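Local coordinates for protein hydrogenase maturation factor (Thermoanaerobacter tengcongensis, PDB 3VTH) that probably uses ATP and carbamoyl phosphate to carbamoylate the C-terminal cysteine of HypE during maturation of [NiFe]-hydrogenases, at residues Leu403-Phe408 against Gln469-Leu474; Val457-His462 against Leu476-Val481; His484-Ala489 against Gly735-Gly740. All coordinates share one frame; numbering follows the deposited sequence.

Contact 1: residues Leu403-Phe408 against Gln469-Leu474; sequences LAVGGF and QYAKSL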
loop_
_atom_site.group_PDB
_atom_site.type_symbol
_atom_site.label_atom_id
_atom_site.label_comp_id
_atom_site.label_asym_id
_atom_site.label_seq_id
_atom_site.Cartn_x
_atom_site.Cartn_y
_atom_site.Cartn_z
ATOM N N LEU A 403 -0.647 18.082 8.093
ATOM C CA LEU A 403 0.170 16.879 8.106
ATOM C C LEU A 403 -0.439 15.908 9.122
ATOM O O LEU A 403 -0.588 16.242 10.287
ATOM C CB LEU A 403 1.618 17.219 8.485
ATOM C CG LEU A 403 2.547 16.046 8.835
ATOM C CD1 LEU A 403 2.816 15.139 7.608
ATOM C CD2 LEU A 403 3.851 16.597 9.397
ATOM N N ALA A 404 -0.784 14.711 8.662
ATOM C CA ALA A 404 -1.226 13.631 9.538
ATOM C C ALA A 404 -0.083 12.631 9.646
ATOM O O ALA A 404 0.397 12.133 8.636
ATOM C CB ALA A 404 -2.483 12.978 8.985
ATOM N N VAL A 405 0.356 12.368 10.879
ATOM C CA VAL A 405 1.620 11.684 11.116
ATOM C C VAL A 405 1.499 10.170 11.070
ATOM O O VAL A 405 2.518 9.473 11.021
ATOM C CB VAL A 405 2.309 12.135 12.434
ATOM C CG1 VAL A 405 2.727 13.629 12.352
ATOM C CG2 VAL A 405 1.442 11.837 13.657
ATOM N N GLY A 406 0.266 9.665 11.094
ATOM C CA GLY A 406 0.045 8.208 11.040
ATOM C C GLY A 406 0.139 7.537 12.398
ATOM O O GLY A 406 0.026 8.199 13.445
ATOM N N GLY A 407 0.336 6.222 12.394
ATOM C CA GLY A 407 0.415 5.457 13.636
ATOM C C GLY A 407 1.813 4.897 13.869
ATOM O O GLY A 407 2.817 5.569 13.618
ATOM N N PHE A 408 1.860 3.658 14.336
ATOM C CA PHE A 408 3.100 2.960 14.663
ATOM C C PHE A 408 3.359 1.837 13.639
ATOM O O PHE A 408 4.328 1.911 12.882
ATOM C CB PHE A 408 3.067 2.456 16.129
ATOM C CG PHE A 408 3.967 1.262 16.409
ATOM C CD1 PHE A 408 3.451 0.129 17.025
ATOM C CD2 PHE A 408 5.310 1.264 16.045
ATOM C CE1 PHE A 408 4.263 -0.989 17.295
ATOM C CE2 PHE A 408 6.122 0.160 16.299
ATOM C CZ PHE A 408 5.599 -0.972 16.932
ATOM N N GLN A 469 5.179 11.679 19.157
ATOM C CA GLN A 469 6.328 12.449 19.654
ATOM C C GLN A 469 6.830 13.427 18.594
ATOM O O GLN A 469 7.187 14.560 18.905
ATOM C CB GLN A 469 7.443 11.508 20.150
ATOM C CG GLN A 469 6.970 10.668 21.364
ATOM C CD GLN A 469 7.670 9.311 21.530
ATOM O OE1 GLN A 469 8.751 9.075 20.996
ATOM N NE2 GLN A 469 7.050 8.423 22.305
ATOM N N TYR A 470 6.841 12.989 17.338
ATOM C CA TYR A 470 7.200 13.878 16.247
ATOM C C TYR A 470 6.194 15.028 16.121
ATOM O O TYR A 470 6.599 16.180 16.055
ATOM C CB TYR A 470 7.349 13.118 14.921
ATOM C CG TYR A 470 7.580 14.037 13.721
ATOM C CD1 TYR A 470 8.796 14.688 13.531
ATOM C CD2 TYR A 470 6.566 14.256 12.794
ATOM C CE1 TYR A 470 8.995 15.533 12.412
ATOM C CE2 TYR A 470 6.750 15.077 11.697
ATOM C CZ TYR A 470 7.951 15.703 11.503
ATOM O OH TYR A 470 8.075 16.518 10.405
ATOM N N ALA A 471 4.895 14.708 16.117
ATOM C CA ALA A 471 3.840 15.727 16.029
ATOM C C ALA A 471 3.971 16.789 17.126
ATOM O O ALA A 471 3.908 17.986 16.850
ATOM C CB ALA A 471 2.463 15.094 16.075
ATOM N N LYS A 472 4.164 16.332 18.360
ATOM C CA LYS A 472 4.303 17.222 19.508
ATOM C C LYS A 472 5.569 18.053 19.437
ATOM O O LYS A 472 5.610 19.148 19.981
ATOM C CB LYS A 472 4.291 16.442 20.822
ATOM C CG LYS A 472 3.091 15.533 21.031
ATOM C CD LYS A 472 1.785 16.314 21.134
ATOM C CE LYS A 472 0.966 15.864 22.350
ATOM N NZ LYS A 472 0.866 14.389 22.488
ATOM N N SER A 473 6.594 17.538 18.756
ATOM C CA SER A 473 7.846 18.277 18.578
ATOM C C SER A 473 7.702 19.499 17.659
ATOM O O SER A 473 8.592 20.350 17.628
ATOM C CB SER A 473 8.947 17.359 18.023
ATOM O OG SER A 473 8.982 17.396 16.595
ATOM N N LEU A 474 6.615 19.582 16.891
ATOM C CA LEU A 474 6.483 20.669 15.906
ATOM C C LEU A 474 5.867 21.935 16.531
ATOM O O LEU A 474 5.203 21.872 17.561
ATOM C CB LEU A 474 5.690 20.216 14.671
ATOM C CG LEU A 474 6.141 18.956 13.906
ATOM C CD1 LEU A 474 5.083 18.512 12.890
ATOM C CD2 LEU A 474 7.486 19.188 13.216
#
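The carbonyl oxygen of Y470, the residue whose ring lies against L403 and V405, is gripped twice by S473. S473 OG donates to Y470 O at 2.7 Å, in the carbonyl plane and on a lone pair, with a C=O...donor angle of 134°; S473 N adds a weak bond. A serine suits this place because its short hydroxyl can fold back on the carbonyl three residues earlier.

The contact itself is apolar. Y470 sends CG away from its own backbone N (chi1 174°), which turns the ring edge toward L403 and V405. V405 CG1 meets that edge in the ring plane, 3.9 Å from Y470 CD2, and L403 CD2 approaches the next ring carbon, Y470 CE2, at 4.0 Å, the two side chains running about at right angles. The same CD2 methyl of L403 also reaches L474 CD1 at 4.2 Å. V405 is branched at CB, so it offers two methyls to the small A471: CG1 lies 4.0 Å from A471 CB, and CG2 4.2 Å. The single methyl of A471 lets the helix come close, with V405 CA and A471 CA 6.7 Å apart.

Beyond the ring, F436, I440 and I443 of helix 433-449 pack on Y470, while V457 and H459 of the neighbouring strand touch both V405 and A471. After V405 the chain turns at G406, whose backbone angles would press a side chain against the preceding carbonyl; the carbonyl oxygens of G406 and G407 both accept from S467 OG.

No hydrogen bond crosses between 403-408 and 469-474. Their contact therefore rests on the shape fit of methyls and a ring edge, while Y470 O is paired within its own segment and G406 O and G407 O with S467.

Contact 2: residues Val457-His462 against Leu476-Val481; sequences VAHDMH and LPKIEV. With PO4 (phosphate ion), chain M.
H459 and E480, neighbours on adjacent parallel strands, set the pattern of this contact. E480 CA sits over one face of the H459 ring in a CH-pi contact, 4.2 Å from its centroid, and E480 CB comes 3.7 Å from H459 CE1; ring and carboxylate planes are turned 72° apart. H459 CG is tucked between its backbone N and carbonyl carbon (chi1 65°), which leans the ring across toward strand 478-481, and H459 ND1 donates in its ring plane to D460 O at 2.8 Å, fixing the ring's rotation. K478 CB borders the ring edge.

On the same sheet face V457 and K478 lie side by side, pointing the same way, tightly packed with V457 CG1 3.4 Å from K478 CG. M461 runs across E480 at about a right angle, its CE methyl 3.9 Å from E480 OE1. A458 and I479 take the other face, against A745 of helix 737-749, where small and branched apolar residues fit.

Backbone bonds zip the strands, alternating from V457 N to P477 O through to M461 N with V481 O; V481 N to H459 O, at 2.8 Å, is the shortest. D460 OD2 accepts from H462 N in an Asx turn, while D460 OD1 takes a water that also bonds V481 O. D460 OD1 further bonds H483 ND1, so it orients an iron ligand from the second shell.

Strands 456-460 and 478-481, joined through helix 466-473, form a beta-alpha-beta unit with 478-481 outermost in a six-stranded sheet, consistent with the actin-like ATPase fold of the Kae1-like domain.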
loop_
_atom_site.group_PDB
_atom_site.type_symbol
_atom_site.label_atom_id
_atom_site.label_comp_id
_atom_site.label_asym_id
_atom_site.label_seq_id
_atom_site.Cartn_x
_atom_site.Cartn_y
_atom_site.Cartn_z
ATOM N N VAL A 457 -1.048 19.891 12.574
ATOM C CA VAL A 457 -0.611 18.491 12.577
ATOM C C VAL A 457 -1.642 17.631 13.312
ATOM O O VAL A 457 -2.101 17.998 14.405
ATOM C CB VAL A 457 0.802 18.317 13.198
ATOM C CG1 VAL A 457 0.824 18.775 14.665
ATOM C CG2 VAL A 457 1.253 16.844 13.130
ATOM N N ALA A 458 -2.015 16.508 12.696
ATOM C CA ALA A 458 -2.945 15.565 13.286
ATOM C C ALA A 458 -2.167 14.310 13.681
ATOM O O ALA A 458 -1.249 13.864 12.960
ATOM C CB ALA A 458 -4.066 15.210 12.308
ATOM N N HIS A 459 -2.523 13.759 14.836
ATOM C CA HIS A 459 -1.787 12.618 15.377
ATOM C C HIS A 459 -2.704 11.730 16.205
ATOM O O HIS A 459 -3.815 12.141 16.586
ATOM C CB HIS A 459 -0.596 13.111 16.220
ATOM C CG HIS A 459 -0.991 13.862 17.454
ATOM N ND1 HIS A 459 -1.330 13.234 18.640
ATOM C CD2 HIS A 459 -1.096 15.189 17.687
ATOM C CE1 HIS A 459 -1.623 14.150 19.548
ATOM N NE2 HIS A 459 -1.484 15.345 18.994
ATOM N N ASP A 460 -2.236 10.515 16.481
ATOM C CA ASP A 460 -2.965 9.571 17.301
ATOM C C ASP A 460 -2.963 10.008 18.765
ATOM O O ASP A 460 -2.002 10.631 19.246
ATOM C CB ASP A 460 -2.315 8.182 17.197
ATOM C CG ASP A 460 -3.290 7.051 17.526
ATOM O OD1 ASP A 460 -3.853 6.461 16.585
ATOM O OD2 ASP A 460 -3.477 6.736 18.720
ATOM N N MET A 461 -4.024 9.655 19.491
ATOM C CA MET A 461 -4.042 9.908 20.937
ATOM C C MET A 461 -2.952 9.154 21.703
ATOM O O MET A 461 -2.581 9.575 22.792
ATOM C CB MET A 461 -5.407 9.594 21.539
ATOM C CG MET A 461 -6.505 10.527 21.072
ATOM S SD MET A 461 -8.121 10.009 21.667
ATOM C CE MET A 461 -9.050 11.480 21.254
ATOM N N HIS A 462 -2.461 8.037 21.144
ATOM C CA HIS A 462 -1.406 7.241 21.800
ATOM C C HIS A 462 -0.151 8.097 21.978
ATOM O O HIS A 462 0.459 8.505 20.990
ATOM C CB HIS A 462 -1.076 5.990 20.959
ATOM C CG HIS A 462 -0.258 4.963 21.683
ATOM N ND1 HIS A 462 -0.677 3.657 21.845
ATOM C CD2 HIS A 462 0.960 5.041 22.267
ATOM C CE1 HIS A 462 0.240 2.978 22.512
ATOM N NE2 HIS A 462 1.246 3.794 22.781
ATOM N N LEU A 476 3.294 23.762 15.787
ATOM C CA LEU A 476 2.039 23.885 15.050
ATOM C C LEU A 476 0.893 23.514 15.974
ATOM O O LEU A 476 1.096 22.715 16.874
ATOM C CB LEU A 476 2.024 22.930 13.844
ATOM C CG LEU A 476 2.972 23.080 12.652
ATOM C CD1 LEU A 476 2.826 21.872 11.741
ATOM C CD2 LEU A 476 2.724 24.404 11.884
ATOM N N PRO A 477 -0.313 24.072 15.737
ATOM C CA PRO A 477 -1.502 23.610 16.455
ATOM C C PRO A 477 -1.700 22.113 16.176
ATOM O O PRO A 477 -1.418 21.662 15.059
ATOM C CB PRO A 477 -2.639 24.406 15.804
ATOM C CG PRO A 477 -1.971 25.613 15.178
ATOM C CD PRO A 477 -0.642 25.093 14.722
ATOM N N LYS A 478 -2.169 21.370 17.177
ATOM C CA LYS A 478 -2.315 19.913 17.090
ATOM C C LYS A 478 -3.767 19.495 17.263
ATOM O O LYS A 478 -4.503 20.091 18.068
ATOM C CB LYS A 478 -1.468 19.224 18.169
ATOM C CG LYS A 478 0.026 19.300 17.907
ATOM C CD LYS A 478 0.851 19.579 19.147
ATOM C CE LYS A 478 2.136 20.304 18.719
ATOM N NZ LYS A 478 2.840 20.936 19.867
ATOM N N ILE A 479 -4.167 18.474 16.505
ATOM C CA ILE A 479 -5.443 17.800 16.707
ATOM C C ILE A 479 -5.182 16.305 16.966
ATOM O O ILE A 479 -4.590 15.624 16.125
ATOM C CB ILE A 479 -6.425 18.035 15.525
ATOM C CG1 ILE A 479 -6.786 19.535 15.420
ATOM C CG2 ILE A 479 -7.704 17.210 15.722
ATOM C CD1 ILE A 479 -7.582 19.918 14.165
ATOM N N GLU A 480 -5.593 15.819 18.140
ATOM C CA GLU A 480 -5.469 14.404 18.470
ATOM C C GLU A 480 -6.676 13.668 17.925
ATOM O O GLU A 480 -7.804 14.166 18.006
ATOM C CB GLU A 480 -5.311 14.187 19.994
ATOM C CG GLU A 480 -6.508 14.637 20.864
ATOM C CD GLU A 480 -6.334 14.312 22.360
ATOM O OE1 GLU A 480 -7.334 14.440 23.118
ATOM O OE2 GLU A 480 -5.208 13.933 22.772
ATOM N N VAL A 481 -6.435 12.483 17.371
ATOM C CA VAL A 481 -7.455 11.701 16.692
ATOM C C VAL A 481 -7.436 10.288 17.276
ATOM O O VAL A 481 -6.392 9.634 17.314
ATOM C CB VAL A 481 -7.195 11.649 15.160
ATOM C CG1 VAL A 481 -8.205 10.729 14.464
ATOM C CG2 VAL A 481 -7.208 13.078 14.557
HETATM P P PO4 M . 3.202 0.732 24.487
HETATM O O1 PO4 M . 3.998 -0.223 23.630
HETATM O O2 PO4 M . 1.763 0.741 24.020
HETATM O O3 PO4 M . 3.258 0.270 25.925
HETATM O O4 PO4 M . 3.791 2.123 24.358
HETATM O O HOH W 1 -5.126 8.286 15.029
HETATM O O HOH W 2 -3.805 11.248 24.513
#

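Contact 3: residues His484-Ala489 against Gly735-Gly740; sequences HHAHIA and GGISLG. With FE (Fe (III) ion), chain I.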
loop_
_atom_site.group_PDB
_atom_site.type_symbol
_atom_site.label_atom_id
_atom_site.label_comp_id
_atom_site.label_asym_id
_atom_site.label_seq_id
_atom_site.Cartn_x
_atom_site.Cartn_y
_atom_site.Cartn_z
ATOM N N HIS A 484 -9.362 4.335 16.266
ATOM C CA HIS A 484 -10.435 3.649 15.576
ATOM C C HIS A 484 -11.322 4.591 14.792
ATOM O O HIS A 484 -11.779 4.243 13.706
ATOM C CB HIS A 484 -11.166 2.704 16.540
ATOM C CG HIS A 484 -10.225 1.701 17.127
ATOM N ND1 HIS A 484 -9.523 1.939 18.290
ATOM C CD2 HIS A 484 -9.759 0.526 16.639
ATOM C CE1 HIS A 484 -8.706 0.928 18.523
ATOM N NE2 HIS A 484 -8.832 0.057 17.538
ATOM N N HIS A 485 -11.529 5.792 15.325
ATOM C CA HIS A 485 -12.188 6.839 14.574
ATOM C C HIS A 485 -11.426 7.062 13.259
ATOM O O HIS A 485 -12.041 7.131 12.198
ATOM C CB HIS A 485 -12.286 8.121 15.430
ATOM C CG HIS A 485 -13.106 9.216 14.815
ATOM N ND1 HIS A 485 -12.988 10.531 15.209
ATOM C CD2 HIS A 485 -14.045 9.198 13.835
ATOM C CE1 HIS A 485 -13.821 11.276 14.504
ATOM N NE2 HIS A 485 -14.458 10.495 13.651
ATOM N N ALA A 486 -10.096 7.159 13.329
ATOM C CA ALA A 486 -9.268 7.353 12.131
ATOM C C ALA A 486 -9.407 6.220 11.106
ATOM O O ALA A 486 -9.479 6.491 9.909
ATOM C CB ALA A 486 -7.809 7.553 12.512
ATOM N N HIS A 487 -9.428 4.958 11.557
ATOM C CA HIS A 487 -9.676 3.817 10.643
ATOM C C HIS A 487 -10.996 4.024 9.888
ATOM O O HIS A 487 -11.052 3.886 8.654
ATOM C CB HIS A 487 -9.756 2.473 11.407
ATOM C CG HIS A 487 -8.438 1.791 11.637
ATOM N ND1 HIS A 487 -7.546 1.504 10.620
ATOM C CD2 HIS A 487 -7.894 1.275 12.769
ATOM C CE1 HIS A 487 -6.505 0.859 11.121
ATOM N NE2 HIS A 487 -6.691 0.710 12.424
ATOM N N ILE A 488 -12.065 4.352 10.613
ATOM C CA ILE A 488 -13.375 4.539 9.971
ATOM C C ILE A 488 -13.331 5.709 8.971
ATOM O O ILE A 488 -13.859 5.601 7.851
ATOM C CB ILE A 488 -14.529 4.741 11.018
ATOM C CG1 ILE A 488 -14.625 3.550 11.976
ATOM C CG2 ILE A 488 -15.906 4.993 10.333
ATOM C CD1 ILE A 488 -14.697 2.160 11.293
ATOM N N ALA A 489 -12.679 6.806 9.368
ATOM C CA ALA A 489 -12.588 7.998 8.514
ATOM C C ALA A 489 -11.756 7.754 7.251
ATOM O O ALA A 489 -12.047 8.348 6.205
ATOM C CB ALA A 489 -12.008 9.177 9.287
ATOM N N GLY A 735 -1.637 1.240 7.898
ATOM C CA GLY A 735 -1.197 1.974 6.688
ATOM C C GLY A 735 -2.207 3.014 6.237
ATOM O O GLY A 735 -1.839 3.996 5.603
ATOM N N GLY A 736 -3.480 2.814 6.573
ATOM C CA GLY A 736 -4.526 3.773 6.167
ATOM C C GLY A 736 -4.846 4.866 7.191
ATOM O O GLY A 736 -5.535 5.820 6.869
ATOM N N ILE A 737 -4.310 4.754 8.408
ATOM C CA ILE A 737 -4.656 5.657 9.525
ATOM C C ILE A 737 -4.432 7.154 9.197
ATOM O O ILE A 737 -5.264 7.980 9.521
ATOM C CB ILE A 737 -3.867 5.245 10.795
ATOM C CG1 ILE A 737 -4.489 3.983 11.440
ATOM C CG2 ILE A 737 -3.710 6.374 11.781
ATOM C CD1 ILE A 737 -5.840 4.202 12.154
ATOM N N SER A 738 -3.316 7.478 8.546
ATOM C CA SER A 738 -2.994 8.876 8.242
ATOM C C SER A 738 -4.041 9.577 7.368
ATOM O O SER A 738 -4.278 10.767 7.527
ATOM C CB SER A 738 -1.602 8.975 7.616
ATOM O OG SER A 738 -1.607 8.368 6.328
ATOM N N LEU A 739 -4.675 8.854 6.446
ATOM C CA LEU A 739 -5.740 9.446 5.634
ATOM C C LEU A 739 -6.966 9.823 6.489
ATOM O O LEU A 739 -7.544 10.914 6.319
ATOM C CB LEU A 739 -6.136 8.530 4.476
ATOM C CG LEU A 739 -7.284 9.032 3.600
ATOM C CD1 LEU A 739 -6.915 10.379 2.844
ATOM C CD2 LEU A 739 -7.732 7.972 2.625
ATOM N N GLY A 740 -7.341 8.928 7.408
ATOM C CA GLY A 740 -8.429 9.200 8.346
ATOM C C GLY A 740 -8.130 10.378 9.264
ATOM O O GLY A 740 -8.993 11.253 9.445
HETATM FE FE FE I . -5.357 -0.179 13.902
#
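The iron site of the Kae1-like module lies at this contact, where I737 packs on the metal ligand H487. H487 NE2 binds the iron(III) ion at 2.2 Å, with H483, D507 and D734 as the other protein ligands, and the bound ADP analogue touches H487. I737 CD1 stands over the centre of the imidazole, 3.4 Å from the ring centroid and 2° off its normal, a CH-pi contact that backs one face of the ring. The H487 side chain leads away from its carbonyl carbon (chi1 -87°), which places the ring with NE2 at the metal. Replacing I737 by an alanine would probably strip that face of its backing and leave the ring freer to tilt at the iron. I737 CD1 also meets A486 CB at 3.9 Å.

Further along, the helices touch backbone to backbone: G740 CA makes a CA-H...O contact of 3.3 Å with A486 O. Any CB on G740 would collide with that oxygen, so glycine fits the close approach, and A489 CB lies 3.7 Å from G740 O.

Two histidines spaced four apart on one helix, joined by aspartates from the second subdomain, make the HxxxH metal site known from Kae1-type proteins.

How the contacts relate
From the N terminus, strand 402-404 and the turn after it come first, then strand 456-460, helix 466-473 and strand 478-481. Contact 1 closes a loop of 60 residues and contact 2 one of 13; their segments alternate, so the two loops cross. They share one sheet: L403 and V405 probably hydrogen-bond to A458, and helix 466-473 is the connection between the strands of contact 2. Helix 483-494 follows at once, and contact 3, in series with the others, closes 245 residues to bring in helix 737-749. That helix packs back on contact 1, S738 O meeting A404 CB, while A486 CB of helix 483-494 touches V481 CG1 of contact 2. The two Kae1-like subdomains are thereby tied together.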